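Local coordinates for periplasmic binding protein (Thermotoga lettingae TMO, PDB 4RY8), which binds 5-methylthioribose and probably serves as the periplasmic solute-binding component of a transporter for this sugar, at residues V72-I77 / R264-L269; G36-A41 / V46-A51; V258-V263 / L314-W319; G55-M60 / P82-P87; R42-T47 / E318-L323. One frame throughout, in Å; residues are numbered along the deposited sequence.

Contact 1: V72-I77 / R264-L269; sequences VDAIII and RAAAAL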
# COMPACT_ATOMS: atom_id res chain seq x y z
N VAL C 72 17.80 33.17 -5.76
CA VAL C 72 17.08 32.79 -4.53
C VAL C 72 17.90 31.71 -3.80
O VAL C 72 18.73 31.03 -4.40
CB VAL C 72 15.66 32.27 -4.83
CG1 VAL C 72 14.82 33.36 -5.50
CG2 VAL C 72 15.69 31.02 -5.72
N ASP C 73 17.67 31.59 -2.50
CA ASP C 73 18.30 30.58 -1.71
C ASP C 73 17.84 29.14 -2.07
O ASP C 73 18.62 28.18 -2.03
CB ASP C 73 18.06 30.91 -0.22
CG ASP C 73 18.67 32.22 0.18
OD1 ASP C 73 18.02 33.29 0.03
OD2 ASP C 73 19.83 32.19 0.61
N ALA C 74 16.57 28.99 -2.42
CA ALA C 74 16.07 27.68 -2.82
C ALA C 74 14.85 27.78 -3.71
O ALA C 74 14.10 28.75 -3.64
CB ALA C 74 15.74 26.85 -1.58
N ILE C 75 14.67 26.75 -4.54
CA ILE C 75 13.47 26.57 -5.33
C ILE C 75 12.68 25.29 -4.95
O ILE C 75 13.24 24.18 -4.91
CB ILE C 75 13.85 26.55 -6.83
CG1 ILE C 75 14.67 27.78 -7.17
CG2 ILE C 75 12.60 26.53 -7.70
CD1 ILE C 75 15.25 27.79 -8.57
N ILE C 76 11.38 25.45 -4.71
CA ILE C 76 10.48 24.33 -4.69
C ILE C 76 9.87 24.16 -6.09
O ILE C 76 9.22 25.07 -6.63
CB ILE C 76 9.36 24.52 -3.66
CG1 ILE C 76 9.99 24.85 -2.30
CG2 ILE C 76 8.50 23.27 -3.55
CD1 ILE C 76 9.06 25.61 -1.39
N ILE C 77 10.09 23.01 -6.68
CA ILE C 77 9.43 22.63 -7.90
C ILE C 77 8.21 21.72 -7.64
O ILE C 77 8.32 20.57 -7.19
CB ILE C 77 10.39 22.03 -8.89
CG1 ILE C 77 11.53 23.03 -9.11
CG2 ILE C 77 9.66 21.76 -10.20
CD1 ILE C 77 12.56 22.57 -10.09
N ARG C 264 9.19 24.18 4.84
CA ARG C 264 10.10 23.74 5.90
C ARG C 264 11.27 23.03 5.35
O ARG C 264 12.36 23.24 5.84
CB ARG C 264 9.44 22.73 6.85
CG ARG C 264 8.89 23.35 8.09
CD ARG C 264 8.90 22.39 9.26
NE ARG C 264 8.28 21.08 9.01
CZ ARG C 264 7.00 20.87 8.77
NH1 ARG C 264 6.13 21.88 8.67
NH2 ARG C 264 6.56 19.64 8.63
N ALA C 265 11.04 22.16 4.36
CA ALA C 265 12.12 21.41 3.72
C ALA C 265 13.09 22.35 3.05
O ALA C 265 14.31 22.20 3.18
CB ALA C 265 11.57 20.40 2.70
N ALA C 266 12.53 23.27 2.28
CA ALA C 266 13.31 24.26 1.58
C ALA C 266 14.16 25.01 2.57
O ALA C 266 15.36 25.17 2.39
CB ALA C 266 12.40 25.20 0.84
N ALA C 267 13.55 25.46 3.66
CA ALA C 267 14.26 26.27 4.64
C ALA C 267 15.33 25.45 5.35
O ALA C 267 16.40 25.97 5.66
CB ALA C 267 13.28 26.87 5.65
N ALA C 268 15.05 24.17 5.59
CA ALA C 268 16.04 23.26 6.17
C ALA C 268 17.28 23.15 5.29
O ALA C 268 18.42 23.23 5.78
CB ALA C 268 15.42 21.89 6.42
N LEU C 269 17.09 22.96 3.98
CA LEU C 269 18.25 22.86 3.07
C LEU C 269 19.09 24.11 3.11
O LEU C 269 20.30 24.02 3.18
CB LEU C 269 17.80 22.60 1.63
CG LEU C 269 17.12 21.27 1.40
CD1 LEU C 269 16.40 21.29 0.06
CD2 LEU C 269 18.11 20.11 1.51
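Ala266 meets Ala74 and Ile76 from a regular turn of helix 255-270, whose shortest backbone bond here runs from Ala268 N to Arg264 O (2.9 Å); no hydrogen bond crosses to the strand. The two chains come closest at Ala74 and Ala266, with CA atoms 6.2 Å apart and methyls facing, CB to CB 4.4 Å. Ala74 CB also lies 4.3 Å from Ala266 O, a loose approach to the flank of the helix backbone. Two residues on, Ile76 reaches the helix with its ethyl arm. Its CB does not aim that way, but CG1 stands beside the backbone N, anti to the carbonyl carbon (chi1 -53°), and the arm continues nearly extended. CG1 and CD1 therefore lie alongside the Ala266 methyl, Ile76 CG1 and Ala266 CB being 4.0 Å apart. Strand 74-78 belongs to the parallel sheet of one lobe of the periplasmic binding protein, and its backbone bonds go to strands 17-22 and 98-102. Helix 255-270 lies over one face of that sheet, where Ala266 also touches Ile18; Ile77 turns instead to Ile64 of helix 57-69. With the strand's backbone bonding directed to its neighbours in the sheet, the side chains that touch are all apolar; small methyls at the nearest point are consistent with the close approach, and the two segments hold by packing.

Contact 2: G36-A41 / V46-A51; sequences GAQSMA and VTLLEA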
# COMPACT_ATOMS: atom_id res chain seq x y z
N GLY C 36 -0.98 26.89 3.13
CA GLY C 36 -0.04 26.25 4.02
C GLY C 36 1.40 26.71 3.84
O GLY C 36 2.08 27.01 4.81
N ALA C 37 1.87 26.80 2.61
CA ALA C 37 3.21 27.27 2.34
C ALA C 37 3.35 28.68 2.91
O ALA C 37 4.30 28.98 3.61
CB ALA C 37 3.49 27.23 0.80
N GLN C 38 2.38 29.54 2.63
CA GLN C 38 2.43 30.92 3.14
C GLN C 38 2.44 31.01 4.65
O GLN C 38 3.18 31.82 5.20
CB GLN C 38 1.28 31.75 2.58
CG GLN C 38 1.36 31.92 1.08
CD GLN C 38 0.03 32.22 0.45
OE1 GLN C 38 -1.03 31.97 1.03
NE2 GLN C 38 0.06 32.77 -0.76
N SER C 39 1.65 30.17 5.32
CA SER C 39 1.68 30.19 6.78
C SER C 39 3.02 29.68 7.31
O SER C 39 3.45 30.16 8.35
CB SER C 39 0.52 29.44 7.42
OG SER C 39 0.58 28.04 7.18
N MET C 40 3.68 28.72 6.63
CA MET C 40 4.99 28.25 7.12
C MET C 40 6.04 29.33 6.90
O MET C 40 6.86 29.58 7.78
CB MET C 40 5.46 26.92 6.48
CG MET C 40 6.62 26.23 7.21
SD MET C 40 6.18 25.34 8.74
CE MET C 40 6.62 26.47 10.04
N ALA C 41 6.03 29.97 5.73
CA ALA C 41 6.99 31.05 5.47
C ALA C 41 6.80 32.16 6.50
O ALA C 41 7.77 32.68 7.04
CB ALA C 41 6.83 31.59 4.06
N VAL C 46 10.74 33.98 6.79
CA VAL C 46 11.40 34.01 5.47
C VAL C 46 10.48 34.57 4.40
O VAL C 46 9.26 34.64 4.58
CB VAL C 46 11.90 32.61 4.96
CG1 VAL C 46 12.92 32.01 5.91
CG2 VAL C 46 10.73 31.66 4.69
N THR C 47 11.09 34.90 3.26
CA THR C 47 10.38 35.47 2.12
C THR C 47 10.07 34.38 1.12
O THR C 47 10.98 33.69 0.63
CB THR C 47 11.25 36.56 1.47
OG1 THR C 47 11.52 37.58 2.45
CG2 THR C 47 10.58 37.18 0.27
N LEU C 48 8.78 34.20 0.84
CA LEU C 48 8.31 33.22 -0.12
C LEU C 48 7.86 33.92 -1.38
O LEU C 48 7.01 34.80 -1.33
CB LEU C 48 7.15 32.40 0.46
CG LEU C 48 6.44 31.37 -0.43
CD1 LEU C 48 7.41 30.31 -0.94
CD2 LEU C 48 5.28 30.74 0.34
N LEU C 49 8.46 33.53 -2.51
CA LEU C 49 8.06 34.00 -3.83
C LEU C 49 7.32 32.85 -4.50
O LEU C 49 7.62 31.68 -4.26
CB LEU C 49 9.31 34.38 -4.67
CG LEU C 49 10.29 35.38 -4.06
CD1 LEU C 49 11.53 35.53 -4.93
CD2 LEU C 49 9.62 36.73 -3.87
N GLU C 50 6.37 33.20 -5.37
CA GLU C 50 5.42 32.25 -5.94
C GLU C 50 5.32 32.52 -7.44
O GLU C 50 5.27 33.67 -7.88
CB GLU C 50 4.04 32.44 -5.28
CG GLU C 50 4.09 33.00 -3.86
CD GLU C 50 2.73 33.19 -3.19
OE1 GLU C 50 1.71 33.36 -3.91
OE2 GLU C 50 2.69 33.17 -1.93
N ALA C 51 5.32 31.48 -8.24
CA ALA C 51 5.08 31.63 -9.68
C ALA C 51 4.32 30.39 -10.10
O ALA C 51 4.60 29.29 -9.62
CB ALA C 51 6.39 31.73 -10.42
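Gln38 and Glu50 join helix 28-44 to strand 47-52, the second and third elements of a beta-alpha-beta unit that begins with strand 17-22; the short segments run nearly antiparallel, at 156°. From Gln38 CB the chain turns so that CG lies beside the backbone N and then runs on extended. Gln38 CG passes 4.2 Å from Leu48 CD2, at the margin of the apolar patch, and also comes within 3.5 Å of Glu50 OE2. CD brings the amide edge-on to that oxygen, and at the tip Gln38 NE2 donates to Glu50 OE2 (2.9 Å, N-H...O 174°). This bond is almost straight: the acceptor lies in the amide plane, while OE2 is approached on its syn side, slightly out of the carboxylate plane. The two chains cross at about a right angle. Glu50 is exposed, and the bond lies on the solvent side of the contact.

Beneath it Leu48 points into the helix. Its CG is anti to the backbone N (chi1 176°), which sends CD2 against the backbone of Ala37 and to 4.0 Å from Ala37 CB. One turn further on, the methyl of Ala41 rests on the root of the same leucine, Ala41 CB to Leu48 CB 3.7 Å. Leu48 also touches Leu20 of strand 17-22, and Ala37 touches Val263 of helix 255-270. Where the chain turns from helix to strand, Val46 N makes a weak, bent bond to Ala41 O (3.3 Å), and Val46 CG2 packs 4.0 Å from Ala41 CB.

Contact 3: V258-V263 / L314-W319; sequences VGRLAV and LVWPEW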
# COMPACT_ATOMS: atom_id res chain seq x y z
N VAL C 258 0.92 19.64 3.71
CA VAL C 258 1.90 19.26 2.68
C VAL C 258 2.62 20.54 2.27
O VAL C 258 3.84 20.55 2.07
CB VAL C 258 1.26 18.57 1.48
CG1 VAL C 258 2.29 18.37 0.37
CG2 VAL C 258 0.67 17.24 1.90
N GLY C 259 1.88 21.64 2.15
CA GLY C 259 2.45 22.91 1.75
C GLY C 259 3.39 23.50 2.78
O GLY C 259 4.44 23.99 2.42
N ARG C 260 2.99 23.49 4.05
CA ARG C 260 3.91 23.81 5.11
C ARG C 260 5.18 22.98 5.02
O ARG C 260 6.28 23.54 5.03
CB ARG C 260 3.24 23.65 6.49
CG ARG C 260 2.19 24.72 6.77
CD ARG C 260 1.37 24.44 8.01
NE ARG C 260 2.19 24.47 9.20
CZ ARG C 260 2.57 25.57 9.84
NH1 ARG C 260 2.20 26.78 9.42
NH2 ARG C 260 3.32 25.45 10.94
N LEU C 261 5.05 21.66 4.90
CA LEU C 261 6.20 20.78 4.79
C LEU C 261 7.18 21.23 3.66
O LEU C 261 8.41 21.22 3.82
CB LEU C 261 5.75 19.32 4.54
CG LEU C 261 6.87 18.33 4.18
CD1 LEU C 261 7.98 18.33 5.23
CD2 LEU C 261 6.34 16.92 3.98
N ALA C 262 6.62 21.61 2.53
CA ALA C 262 7.47 21.95 1.39
C ALA C 262 8.33 23.16 1.71
O ALA C 262 9.49 23.18 1.32
CB ALA C 262 6.63 22.19 0.13
N VAL C 263 7.78 24.13 2.45
CA VAL C 263 8.54 25.31 2.79
C VAL C 263 9.59 24.98 3.83
O VAL C 263 10.74 25.43 3.71
CB VAL C 263 7.63 26.47 3.23
CG1 VAL C 263 8.41 27.60 3.91
CG2 VAL C 263 6.87 26.97 2.02
N LEU C 314 7.42 15.81 10.21
CA LEU C 314 8.60 15.69 9.37
C LEU C 314 9.41 16.99 9.27
O LEU C 314 8.84 18.05 9.14
CB LEU C 314 8.19 15.31 7.94
CG LEU C 314 7.67 13.90 7.71
CD1 LEU C 314 6.98 13.84 6.36
CD2 LEU C 314 8.80 12.90 7.79
N VAL C 315 10.73 16.87 9.30
CA VAL C 315 11.66 17.98 9.07
C VAL C 315 11.49 19.14 10.04
O VAL C 315 11.13 20.26 9.64
CB VAL C 315 11.59 18.50 7.61
CG1 VAL C 315 12.71 19.49 7.36
CG2 VAL C 315 11.71 17.34 6.64
N TRP C 316 11.79 18.88 11.30
CA TRP C 316 11.76 19.90 12.33
C TRP C 316 13.11 19.94 13.08
O TRP C 316 13.14 19.71 14.31
CB TRP C 316 10.63 19.60 13.32
CG TRP C 316 9.23 19.90 12.82
CD1 TRP C 316 8.31 19.00 12.38
CD2 TRP C 316 8.60 21.17 12.76
NE1 TRP C 316 7.15 19.63 12.02
CE2 TRP C 316 7.30 20.97 12.25
CE3 TRP C 316 9.00 22.47 13.09
CZ2 TRP C 316 6.41 22.01 12.05
CZ3 TRP C 316 8.11 23.51 12.90
CH2 TRP C 316 6.83 23.28 12.38
N PRO C 317 14.22 20.23 12.38
CA PRO C 317 15.49 20.32 13.09
C PRO C 317 15.39 21.28 14.28
O PRO C 317 14.53 22.16 14.29
CB PRO C 317 16.48 20.85 12.04
CG PRO C 317 15.70 21.08 10.79
CD PRO C 317 14.38 20.38 10.92
N GLU C 318 16.26 21.11 15.26
CA GLU C 318 16.09 21.86 16.50
C GLU C 318 16.03 23.35 16.26
O GLU C 318 15.16 24.04 16.79
CB GLU C 318 17.23 21.54 17.48
CG GLU C 318 17.24 20.12 17.98
CD GLU C 318 15.91 19.69 18.56
OE1 GLU C 318 15.58 18.49 18.42
OE2 GLU C 318 15.19 20.55 19.13
N TRP C 319 16.99 23.84 15.48
CA TRP C 319 17.09 25.28 15.20
C TRP C 319 15.85 25.86 14.51
O TRP C 319 15.46 26.99 14.76
CB TRP C 319 18.36 25.58 14.40
CG TRP C 319 18.43 24.95 13.03
CD1 TRP C 319 19.03 23.77 12.69
CD2 TRP C 319 17.89 25.50 11.82
NE1 TRP C 319 18.88 23.54 11.34
CE2 TRP C 319 18.19 24.59 10.79
CE3 TRP C 319 17.18 26.66 11.51
CZ2 TRP C 319 17.83 24.82 9.46
CZ3 TRP C 319 16.80 26.87 10.18
CH2 TRP C 319 17.12 25.94 9.18
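Leu261 carries the apolar part of this contact, meeting Leu314 and Val315 with its two methyls. Its CG is anti to the backbone N (chi1 171°), which swings the branch out of helix 255-270 toward the incoming loop. Leu261 CD2 touches Leu314 CD1 at 3.9 Å, the two side chains crossing at a slant. The other methyl, Leu261 CD1, fits between side chain and main chain: it lies 4.0 Å from Leu314 O and 4.1 Å from Val315 CG2. Leu314 and Val315 both direct their CB atoms at the helix, so consecutive residues of the loop press on the same leucine.

The second kind of contact is a loose one between the guanidinium and the edge of an indole. Arg260 NH2 comes to 4.4 Å from Trp316 CH2, near the ring plane, so the guanidinium does not stack on the ring. Its stronger partners lie on helix 28-44: NH2 forms a salt bridge with Glu43, and NH1 is hydrogen-bonded to Ser39 OG. These would hold the guanidinium in position beside the tryptophan.

No hydrogen bond links the two segments directly. The carbonyl of Leu314 is instead taken by the NH2 group of Arg264, one turn further along the same helix, and Trp316 also packs on Arg264. The loop thus lies along helix 255-270 just before helix 318-326, which has Pro317 at its N-cap position; on other sides the helix meets Ala37 and Met40 of helix 28-44, and Ile114 of strand 113-115.

Contact 4: G55-M60 / P82-P87; sequences GDMARM and PDPLMP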
# COMPACT_ATOMS: atom_id res chain seq x y z
N GLY C 55 0.01 25.16 -16.51
CA GLY C 55 0.02 24.09 -17.47
C GLY C 55 0.97 24.33 -18.63
O GLY C 55 1.12 23.46 -19.46
N ASP C 56 1.63 25.48 -18.68
CA ASP C 56 2.52 25.81 -19.81
C ASP C 56 3.99 25.51 -19.45
O ASP C 56 4.66 26.28 -18.74
CB ASP C 56 2.33 27.27 -20.20
CG ASP C 56 3.02 27.64 -21.53
OD1 ASP C 56 4.20 27.31 -21.72
OD2 ASP C 56 2.38 28.29 -22.36
N MET C 57 4.50 24.38 -19.95
CA MET C 57 5.84 23.96 -19.58
C MET C 57 6.90 25.00 -19.96
O MET C 57 7.85 25.23 -19.20
CB MET C 57 6.19 22.56 -20.15
CG MET C 57 5.60 21.37 -19.40
SD MET C 57 5.89 21.26 -17.58
CE MET C 57 7.56 21.71 -17.58
N ALA C 58 6.73 25.67 -21.11
CA ALA C 58 7.71 26.68 -21.56
C ALA C 58 7.73 27.86 -20.61
O ALA C 58 8.78 28.40 -20.31
CB ALA C 58 7.43 27.14 -22.98
N ARG C 59 6.55 28.26 -20.14
CA ARG C 59 6.45 29.29 -19.10
C ARG C 59 7.11 28.81 -17.82
O ARG C 59 7.76 29.61 -17.13
CB ARG C 59 4.99 29.70 -18.82
N MET C 60 6.97 27.51 -17.50
CA MET C 60 7.55 26.94 -16.27
C MET C 60 9.09 27.05 -16.24
O MET C 60 9.66 27.49 -15.23
CB MET C 60 7.10 25.46 -16.04
CG MET C 60 6.94 25.07 -14.56
SD MET C 60 6.39 23.39 -14.27
CE MET C 60 6.59 23.37 -12.46
N PRO C 82 9.85 15.77 -15.86
CA PRO C 82 11.28 15.85 -15.66
C PRO C 82 12.00 16.22 -16.93
O PRO C 82 13.02 16.87 -16.85
CB PRO C 82 11.69 14.44 -15.21
CG PRO C 82 10.48 13.59 -15.25
CD PRO C 82 9.30 14.42 -15.69
N ASP C 83 11.52 15.78 -18.08
CA ASP C 83 12.36 16.03 -19.24
C ASP C 83 12.53 17.52 -19.46
O ASP C 83 13.65 18.02 -19.54
CB ASP C 83 11.88 15.35 -20.50
CG ASP C 83 12.50 15.98 -21.72
OD1 ASP C 83 13.64 15.63 -22.10
OD2 ASP C 83 11.85 16.88 -22.29
N PRO C 84 11.41 18.28 -19.53
CA PRO C 84 11.63 19.73 -19.77
C PRO C 84 12.45 20.42 -18.65
O PRO C 84 13.27 21.27 -18.91
CB PRO C 84 10.20 20.28 -19.83
CG PRO C 84 9.36 19.11 -20.19
CD PRO C 84 10.00 17.89 -19.59
N LEU C 85 12.24 20.02 -17.42
CA LEU C 85 12.79 20.74 -16.26
C LEU C 85 14.21 20.34 -15.78
O LEU C 85 14.87 21.13 -15.08
CB LEU C 85 11.81 20.61 -15.10
CG LEU C 85 10.38 21.11 -15.32
CD1 LEU C 85 9.59 21.08 -14.02
CD2 LEU C 85 10.36 22.51 -15.89
N MET C 86 14.68 19.16 -16.16
CA MET C 86 15.91 18.57 -15.58
C MET C 86 17.12 19.49 -15.68
O MET C 86 17.85 19.59 -14.70
CB MET C 86 16.24 17.20 -16.23
CG MET C 86 16.68 16.07 -15.30
SD MET C 86 15.88 15.97 -13.68
CE MET C 86 17.17 16.79 -12.75
N PRO C 87 17.35 20.15 -16.84
CA PRO C 87 18.54 21.01 -16.98
C PRO C 87 18.49 22.30 -16.16
O PRO C 87 19.51 22.78 -15.68
CB PRO C 87 18.57 21.33 -18.50
CG PRO C 87 17.71 20.30 -19.15
CD PRO C 87 16.65 19.97 -18.13
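At the N-terminal ends of helices 57-69 and 82-94, two neighbouring helices of the alpha/beta lobe, Met57 and Met60 close on Pro84 and Leu85. Met57 is folded at both of its outer torsions (chi2 -53°, chi3 -43°), which curls its methyl across to the other helix. There Met57 CE presses on Leu85 CD2 at 3.4 Å, tighter than usual for two carbons, and reaches the ring of Pro84, 3.8 Å from its CB. Met60, by contrast, is extended beyond CG and brings its thioether across to the other methyl of the leucine, Met60 SD to Leu85 CD1 4.0 Å. The two methionines, coming from the same side, thus take one methyl of Leu85 each, and each crosses it at about a right angle. Asp56, at the N-cap position, caps the start of the first helix: its OD1 accepts from Arg59 N (3.0 Å), with the donor above the carboxylate plane. No polar bond spans the two helices. Inward, Met60 and Leu85 both rest on Ile77 of strand 74-78, the strand that follows helix 57-69 and precedes helix 82-94, while Leu85 also packs along the first helix on Val61 and Ile64.

Contact 5: R42-T47 / E318-L323; sequences RELGVT and EWLKAL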
# COMPACT_ATOMS: atom_id res chain seq x y z
N ARG C 42 5.54 32.50 6.78
CA ARG C 42 5.24 33.50 7.84
C ARG C 42 5.89 33.13 9.15
O ARG C 42 6.42 34.00 9.87
CB ARG C 42 3.73 33.62 8.07
CG ARG C 42 3.20 35.04 8.29
CD ARG C 42 2.23 35.41 7.18
NE ARG C 42 1.13 34.44 7.14
CZ ARG C 42 0.46 34.06 6.05
NH1 ARG C 42 0.74 34.56 4.85
NH2 ARG C 42 -0.50 33.15 6.17
N GLU C 43 5.82 31.85 9.49
CA GLU C 43 6.34 31.35 10.75
C GLU C 43 7.87 31.36 10.87
O GLU C 43 8.39 31.57 11.97
CB GLU C 43 5.77 29.96 11.03
CG GLU C 43 4.38 30.02 11.68
CD GLU C 43 3.69 28.67 11.70
OE1 GLU C 43 4.39 27.65 11.92
OE2 GLU C 43 2.45 28.63 11.47
N LEU C 44 8.59 31.18 9.76
CA LEU C 44 10.06 31.20 9.80
C LEU C 44 10.58 32.63 9.70
O LEU C 44 11.72 32.91 10.09
CB LEU C 44 10.65 30.36 8.67
CG LEU C 44 10.14 28.93 8.65
CD1 LEU C 44 10.52 28.27 7.34
CD2 LEU C 44 10.62 28.12 9.84
N GLY C 45 9.72 33.52 9.20
CA GLY C 45 10.10 34.89 8.94
C GLY C 45 10.81 35.02 7.61
O GLY C 45 11.42 36.04 7.33
N VAL C 46 10.74 33.98 6.79
CA VAL C 46 11.40 34.01 5.47
C VAL C 46 10.48 34.57 4.40
O VAL C 46 9.26 34.64 4.58
CB VAL C 46 11.90 32.61 4.96
CG1 VAL C 46 12.92 32.01 5.91
CG2 VAL C 46 10.73 31.66 4.69
N THR C 47 11.09 34.90 3.26
CA THR C 47 10.38 35.47 2.12
C THR C 47 10.07 34.38 1.12
O THR C 47 10.98 33.69 0.63
CB THR C 47 11.25 36.56 1.47
OG1 THR C 47 11.52 37.58 2.45
CG2 THR C 47 10.58 37.18 0.27
N GLU C 318 16.26 21.11 15.26
CA GLU C 318 16.09 21.86 16.50
C GLU C 318 16.03 23.35 16.26
O GLU C 318 15.16 24.04 16.79
CB GLU C 318 17.23 21.54 17.48
CG GLU C 318 17.24 20.12 17.98
CD GLU C 318 15.91 19.69 18.56
OE1 GLU C 318 15.58 18.49 18.42
OE2 GLU C 318 15.19 20.55 19.13
N TRP C 319 16.99 23.84 15.48
CA TRP C 319 17.09 25.28 15.20
C TRP C 319 15.85 25.86 14.51
O TRP C 319 15.46 26.99 14.76
CB TRP C 319 18.36 25.58 14.40
CG TRP C 319 18.43 24.95 13.03
CD1 TRP C 319 19.03 23.77 12.69
CD2 TRP C 319 17.89 25.50 11.82
NE1 TRP C 319 18.88 23.54 11.34
CE2 TRP C 319 18.19 24.59 10.79
CE3 TRP C 319 17.18 26.66 11.51
CZ2 TRP C 319 17.83 24.82 9.46
CZ3 TRP C 319 16.80 26.87 10.18
CH2 TRP C 319 17.12 25.94 9.18
N LEU C 320 15.22 25.08 13.65
CA LEU C 320 14.07 25.55 12.92
C LEU C 320 12.83 25.67 13.80
O LEU C 320 12.07 26.63 13.65
CB LEU C 320 13.76 24.64 11.73
CG LEU C 320 12.76 25.19 10.71
CD1 LEU C 320 13.22 24.83 9.31
CD2 LEU C 320 11.35 24.66 10.96
N LYS C 321 12.58 24.69 14.67
CA LYS C 321 11.40 24.76 15.53
C LYS C 321 11.64 25.81 16.60
O LYS C 321 10.71 26.52 16.96
CB LYS C 321 11.03 23.40 16.15
CG LYS C 321 11.78 23.08 17.43
CD LYS C 321 11.42 21.70 18.00
CE LYS C 321 11.68 20.60 16.98
NZ LYS C 321 11.85 19.26 17.59
N ALA C 322 12.88 25.92 17.07
CA ALA C 322 13.26 26.99 18.00
C ALA C 322 13.01 28.36 17.37
O ALA C 322 12.48 29.26 18.00
CB ALA C 322 14.72 26.86 18.41
N LEU C 323 13.39 28.51 16.10
CA LEU C 323 13.16 29.74 15.35
C LEU C 323 11.67 30.12 15.26
O LEU C 323 11.32 31.28 15.46
CB LEU C 323 13.75 29.59 13.94
CG LEU C 323 13.55 30.71 12.95
CD1 LEU C 323 13.92 32.06 13.53
CD2 LEU C 323 14.39 30.40 11.72
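Leu44 and Leu320 meet through one branch each, Leu44 CD2 lying 3.7 Å from Leu320 CD2 and as far from Leu320 CG. Neither CB points straight at the partner; the torsions do the reaching. In Leu44 CG stands beside the backbone N, anti to the carbonyl carbon (chi1 -55°), and the methyl CD2 extends toward the other helix. Leu320 has the other common choice, with CG opposite its own N and beside the carbonyl carbon, and it offers CD2 to the partner. The Leu44 methyl sits against this CG-CD2 arm, the two side chains lying neither parallel nor square to each other.

Leu323, one turn on, aims its CB at the first segment and spreads its isobutyl end beside main chain: Leu323 CG and CD2 each lie 4.0 Å from Leu44 O. This carbonyl belongs to the end of helix 28-44, which Gly45 leaves with a positive phi of 83°. The contact therefore brings the C-terminal end of the first helix of the lobe against helix 318-326, near the end of the chain. Both also pack on helix 255-270, Leu44 on Val263 and Ala267, Leu320 on Arg264.

Glu43 adds a polar tie nearby, its main-chain O accepting from Asn327 ND2. On the second helix, Leu320 CB sits over one face of the Trp319 indole, offset toward the rim and 4.0 Å above the ring plane, while Trp319 NE1 is hydrogen-bonded to Glu273.

From the N terminus, contact 2 closes first, a short loop within the beta-alpha-beta unit that starts the lobe. Its second segment overlaps the first of contact 5 at Val46 and Thr47, and from there contact 5 spans most of the chain. Within that span contact 4 opens at 55-60 and contact 1 at 72-77; contact 4 closes at 82-87, so the two cross, meeting at Ile77. Contact 3 opens at 258-263, just before contact 1 closes at 264-269, so these cross too. Contact 3 ties the loop before the C-terminal helix to helix 255-270, and contact 5 ties that helix to the end of helix 28-44. Contact 4 touches neither.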